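Local coordinates for phenol hydroxylase component phO (PDB 3U52), which probably serves as the small, ubiquitin-like subunit of a multicomponent enzyme that hydroxylates phenol, at residues L42-V54 with F85-I98. Numbering follows the deposited sequence.
Sequences LLVQPGMTFSALV and FTPKADASLKEQGI
Phe50 and Leu93 interlock where the start of helix 50-62 meets the loop leading into strand 102-107, in a five-stranded ubiquitin-like beta-grasp fold. With CG anti to the backbone N (chi1 -160°), the Phe50 ring is laid against Pro87. Pro87 CB sits almost centrally over one face, 3.6 Å from the centroid, a CH-pi contact suited to proline's rigid ring; Leu53 CD2 lies over the opposite face, nearer the rim. Ile98 CD1 meets the edge at Phe50 CD2 (3.7 Å), and Trp78 adds an edge-to-face partner. Leu93 divides its branches: CD1 faces Phe50 and Leu53, while CD2 packs against Met48 CG at 3.5 Å and lies unusually close to Val44 CG1 (3.4 Å), perhaps partly through the modelled torsions. Its backbone N donates to Met48 O (2.9 Å) from nearly in line with the C=O, though the bond is bent to 142° at the hydrogen. Thr49 is the N-cap, its hydroxyl OG1 accepting from Ala52 N. Two residues on, small Ser51 grips Ala89 O twice: its N donates in the carbonyl plane on a lone pair (2.9 Å), and OG, placed by chi1 61° between backbone N and carbonyl carbon, donates from above that plane at 3.1 Å.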
loop_
_atom_site.group_PDB
_atom_site.type_symbol
_atom_site.label_atom_id
_atom_site.label_comp_id
_atom_site.label_asym_id
_atom_site.label_seq_id
_atom_site.Cartn_x
_atom_site.Cartn_y
_atom_site.Cartn_z
ATOM N N LEU E 42 -32.093 -39.041 18.205
ATOM C CA LEU E 42 -33.538 -39.014 17.990
ATOM C C LEU E 42 -34.302 -38.457 19.226
ATOM O O LEU E 42 -33.824 -38.577 20.375
ATOM C CB LEU E 42 -34.013 -40.432 17.654
ATOM C CG LEU E 42 -33.157 -41.186 16.626
ATOM C CD1 LEU E 42 -33.425 -42.688 16.790
ATOM C CD2 LEU E 42 -33.500 -40.743 15.219
ATOM N N LEU E 43 -35.462 -37.835 18.969
ATOM C CA LEU E 43 -36.394 -37.398 19.998
ATOM C C LEU E 43 -37.636 -38.244 19.789
ATOM O O LEU E 43 -38.256 -38.240 18.713
ATOM C CB LEU E 43 -36.764 -35.924 19.845
ATOM C CG LEU E 43 -37.443 -35.363 21.115
ATOM C CD1 LEU E 43 -36.439 -35.198 22.242
ATOM C CD2 LEU E 43 -38.175 -34.061 20.873
ATOM N N VAL E 44 -38.014 -38.914 20.868
ATOM C CA VAL E 44 -38.841 -40.111 20.838
ATOM C C VAL E 44 -39.826 -40.052 22.034
ATOM O O VAL E 44 -39.502 -39.470 23.087
ATOM C CB VAL E 44 -37.821 -41.283 20.913
ATOM C CG1 VAL E 44 -37.796 -42.049 22.212
ATOM C CG2 VAL E 44 -37.700 -42.060 19.661
ATOM N N GLN E 45 -41.021 -40.627 21.858
ATOM C CA GLN E 45 -42.014 -40.689 22.957
ATOM C C GLN E 45 -41.699 -41.935 23.779
ATOM O O GLN E 45 -41.741 -43.037 23.241
ATOM C CB GLN E 45 -43.471 -40.737 22.428
ATOM C CG GLN E 45 -43.745 -40.132 20.989
ATOM C CD GLN E 45 -44.187 -38.642 20.962
ATOM O OE1 GLN E 45 -44.551 -38.058 22.003
ATOM N NE2 GLN E 45 -44.150 -38.021 19.753
ATOM N N PRO E 46 -41.394 -41.782 25.082
ATOM C CA PRO E 46 -41.073 -42.938 25.938
ATOM C C PRO E 46 -42.187 -44.029 25.934
ATOM O O PRO E 46 -41.933 -45.201 26.235
ATOM C CB PRO E 46 -40.899 -42.317 27.326
ATOM C CG PRO E 46 -41.416 -40.900 27.224
ATOM C CD PRO E 46 -41.369 -40.503 25.822
ATOM N N GLY E 47 -43.396 -43.647 25.542
ATOM C CA GLY E 47 -44.487 -44.598 25.427
ATOM C C GLY E 47 -44.575 -45.386 24.122
ATOM O O GLY E 47 -45.312 -46.386 24.061
ATOM N N MET E 48 -43.835 -44.983 23.083
ATOM C CA MET E 48 -43.963 -45.691 21.806
ATOM C C MET E 48 -43.384 -47.097 21.962
ATOM O O MET E 48 -42.557 -47.327 22.829
ATOM C CB MET E 48 -43.302 -44.927 20.660
ATOM C CG MET E 48 -41.779 -45.089 20.576
ATOM S SD MET E 48 -40.981 -44.046 19.313
ATOM C CE MET E 48 -41.777 -44.503 17.801
ATOM N N THR E 49 -43.852 -48.033 21.154
ATOM C CA THR E 49 -43.394 -49.423 21.287
ATOM C C THR E 49 -42.049 -49.574 20.573
ATOM O O THR E 49 -41.730 -48.813 19.670
ATOM C CB THR E 49 -44.405 -50.425 20.664
ATOM O OG1 THR E 49 -44.578 -50.138 19.273
ATOM C CG2 THR E 49 -45.777 -50.339 21.338
ATOM N N PHE E 50 -41.271 -50.567 20.966
ATOM C CA PHE E 50 -40.039 -50.862 20.258
ATOM C C PHE E 50 -40.283 -51.097 18.768
ATOM O O PHE E 50 -39.481 -50.655 17.957
ATOM C CB PHE E 50 -39.262 -52.019 20.885
ATOM C CG PHE E 50 -37.805 -52.023 20.491
ATOM C CD1 PHE E 50 -37.393 -52.631 19.297
ATOM C CD2 PHE E 50 -36.861 -51.350 21.266
ATOM C CE1 PHE E 50 -36.036 -52.608 18.894
ATOM C CE2 PHE E 50 -35.528 -51.323 20.876
ATOM C CZ PHE E 50 -35.118 -51.954 19.688
ATOM N N SER E 51 -41.380 -51.757 18.384
ATOM C CA SER E 51 -41.631 -52.000 16.961
ATOM C C SER E 51 -42.017 -50.720 16.214
ATOM O O SER E 51 -41.702 -50.582 15.023
ATOM C CB SER E 51 -42.663 -53.122 16.743
ATOM O OG SER E 51 -43.910 -52.749 17.335
ATOM N N ALA E 52 -42.670 -49.769 16.894
ATOM C CA ALA E 52 -42.947 -48.448 16.289
ATOM C C ALA E 52 -41.636 -47.637 16.047
ATOM O O ALA E 52 -41.494 -46.991 15.008
ATOM C CB ALA E 52 -43.942 -47.645 17.137
ATOM N N LEU E 53 -40.693 -47.707 16.990
ATOM C CA LEU E 53 -39.369 -47.065 16.849
ATOM C C LEU E 53 -38.662 -47.546 15.590
ATOM O O LEU E 53 -38.197 -46.740 14.782
ATOM C CB LEU E 53 -38.491 -47.340 18.059
ATOM C CG LEU E 53 -37.008 -46.956 17.899
ATOM C CD1 LEU E 53 -36.863 -45.420 17.991
ATOM C CD2 LEU E 53 -36.173 -47.679 18.961
ATOM N N VAL E 54 -38.625 -48.862 15.413
ATOM C CA VAL E 54 -38.065 -49.464 14.229
ATOM C C VAL E 54 -38.791 -49.069 12.967
ATOM O O VAL E 54 -38.151 -48.535 12.047
ATOM C CB VAL E 54 -38.036 -50.979 14.359
ATOM C CG1 VAL E 54 -37.688 -51.608 13.030
ATOM C CG2 VAL E 54 -37.071 -51.364 15.458
ATOM N N PHE E 85 -28.857 -56.899 24.748
ATOM C CA PHE E 85 -30.226 -56.455 24.942
ATOM C C PHE E 85 -31.157 -57.192 24.027
ATOM O O PHE E 85 -30.923 -57.302 22.812
ATOM C CB PHE E 85 -30.337 -54.955 24.660
ATOM C CG PHE E 85 -31.719 -54.387 24.769
ATOM C CD1 PHE E 85 -32.331 -54.235 26.003
ATOM C CD2 PHE E 85 -32.366 -53.910 23.643
ATOM C CE1 PHE E 85 -33.588 -53.687 26.107
ATOM C CE2 PHE E 85 -33.646 -53.328 23.717
ATOM C CZ PHE E 85 -34.260 -53.218 24.952
ATOM N N THR E 86 -32.229 -57.697 24.605
ATOM C CA THR E 86 -33.250 -58.306 23.768
ATOM C C THR E 86 -34.583 -57.524 23.801
ATOM O O THR E 86 -35.276 -57.471 24.836
ATOM C CB THR E 86 -33.307 -59.903 23.811
ATOM O OG1 THR E 86 -34.669 -60.331 23.922
ATOM C CG2 THR E 86 -32.461 -60.506 24.938
ATOM N N PRO E 87 -34.891 -56.852 22.684
ATOM C CA PRO E 87 -36.039 -56.000 22.600
ATOM C C PRO E 87 -37.339 -56.795 22.676
ATOM O O PRO E 87 -37.403 -57.927 22.172
ATOM C CB PRO E 87 -35.915 -55.381 21.209
ATOM C CG PRO E 87 -35.015 -56.280 20.435
ATOM C CD PRO E 87 -34.098 -56.870 21.432
ATOM N N LYS E 88 -38.354 -56.182 23.285
ATOM C CA LYS E 88 -39.747 -56.648 23.239
ATOM C C LYS E 88 -40.530 -55.759 22.276
ATOM O O LYS E 88 -40.795 -54.595 22.565
ATOM C CB LYS E 88 -40.359 -56.562 24.632
ATOM C CG LYS E 88 -39.615 -57.369 25.681
ATOM C CD LYS E 88 -39.288 -56.526 26.934
ATOM C CE LYS E 88 -39.684 -57.231 28.261
ATOM N NZ LYS E 88 -39.048 -58.586 28.484
ATOM N N ALA E 89 -40.892 -56.304 21.125
ATOM C CA ALA E 89 -41.519 -55.514 20.078
ATOM C C ALA E 89 -42.748 -54.696 20.532
ATOM O O ALA E 89 -42.885 -53.540 20.181
ATOM C CB ALA E 89 -41.874 -56.403 18.908
ATOM N N ASP E 90 -43.631 -55.301 21.319
ATOM C CA ASP E 90 -44.916 -54.694 21.630
ATOM C C ASP E 90 -44.889 -53.909 22.958
ATOM O O ASP E 90 -45.913 -53.393 23.383
ATOM C CB ASP E 90 -46.027 -55.781 21.626
ATOM C CG ASP E 90 -46.360 -56.310 20.206
ATOM O OD1 ASP E 90 -46.622 -55.496 19.272
ATOM O OD2 ASP E 90 -46.396 -57.560 20.014
ATOM N N ALA E 91 -43.724 -53.813 23.595
ATOM C CA ALA E 91 -43.558 -53.076 24.865
ATOM C C ALA E 91 -42.977 -51.671 24.648
ATOM O O ALA E 91 -42.150 -51.462 23.748
ATOM C CB ALA E 91 -42.685 -53.831 25.790
ATOM N N SER E 92 -43.396 -50.724 25.479
ATOM C CA SER E 92 -42.947 -49.346 25.327
ATOM C C SER E 92 -41.427 -49.244 25.532
ATOM O O SER E 92 -40.792 -50.135 26.112
ATOM C CB SER E 92 -43.703 -48.401 26.286
ATOM O OG SER E 92 -43.125 -48.416 27.577
ATOM N N LEU E 93 -40.848 -48.149 25.053
ATOM C CA LEU E 93 -39.419 -47.885 25.282
ATOM C C LEU E 93 -39.110 -47.833 26.770
ATOM O O LEU E 93 -38.176 -48.477 27.244
ATOM C CB LEU E 93 -39.012 -46.577 24.570
ATOM C CG LEU E 93 -38.473 -46.655 23.125
ATOM C CD1 LEU E 93 -38.858 -47.890 22.295
ATOM C CD2 LEU E 93 -38.721 -45.367 22.356
ATOM N N LYS E 94 -39.914 -47.076 27.510
ATOM C CA LYS E 94 -39.676 -46.837 28.924
ATOM C C LYS E 94 -39.768 -48.115 29.798
ATOM O O LYS E 94 -38.949 -48.319 30.698
ATOM C CB LYS E 94 -40.651 -45.764 29.433
ATOM C CG LYS E 94 -40.456 -45.410 30.895
ATOM C CD LYS E 94 -41.359 -44.293 31.352
ATOM C CE LYS E 94 -40.799 -43.676 32.645
ATOM N NZ LYS E 94 -41.552 -42.462 33.122
ATOM N N GLU E 95 -40.764 -48.965 29.542
ATOM C CA GLU E 95 -40.913 -50.210 30.333
ATOM C C GLU E 95 -39.779 -51.225 30.145
ATOM O O GLU E 95 -39.479 -52.002 31.052
ATOM C CB GLU E 95 -42.301 -50.848 30.181
ATOM C CG GLU E 95 -42.742 -51.124 28.793
ATOM C CD GLU E 95 -44.087 -51.854 28.729
ATOM O OE1 GLU E 95 -45.084 -51.264 28.229
ATOM O OE2 GLU E 95 -44.141 -53.029 29.169
ATOM N N GLN E 96 -39.105 -51.187 28.998
ATOM C CA GLN E 96 -37.933 -52.032 28.831
ATOM C C GLN E 96 -36.582 -51.394 29.191
ATOM O O GLN E 96 -35.536 -51.990 28.967
ATOM C CB GLN E 96 -37.947 -52.752 27.477
ATOM C CG GLN E 96 -38.126 -51.880 26.280
ATOM C CD GLN E 96 -38.561 -52.665 25.077
ATOM O OE1 GLN E 96 -39.508 -52.304 24.407
ATOM N NE2 GLN E 96 -37.865 -53.747 24.794
ATOM N N GLY E 97 -36.596 -50.207 29.801
ATOM C CA GLY E 97 -35.355 -49.636 30.341
ATOM C C GLY E 97 -34.578 -48.743 29.379
ATOM O O GLY E 97 -33.413 -48.394 29.630
ATOM N N ILE E 98 -35.215 -48.370 28.271
ATOM C CA ILE E 98 -34.594 -47.449 27.305
ATOM C C ILE E 98 -34.914 -46.030 27.801
ATOM O O ILE E 98 -35.999 -45.507 27.567
ATOM C CB ILE E 98 -35.086 -47.749 25.878
ATOM C CG1 ILE E 98 -34.639 -49.159 25.462
ATOM C CG2 ILE E 98 -34.555 -46.718 24.842
ATOM C CD1 ILE E 98 -35.426 -49.682 24.281
#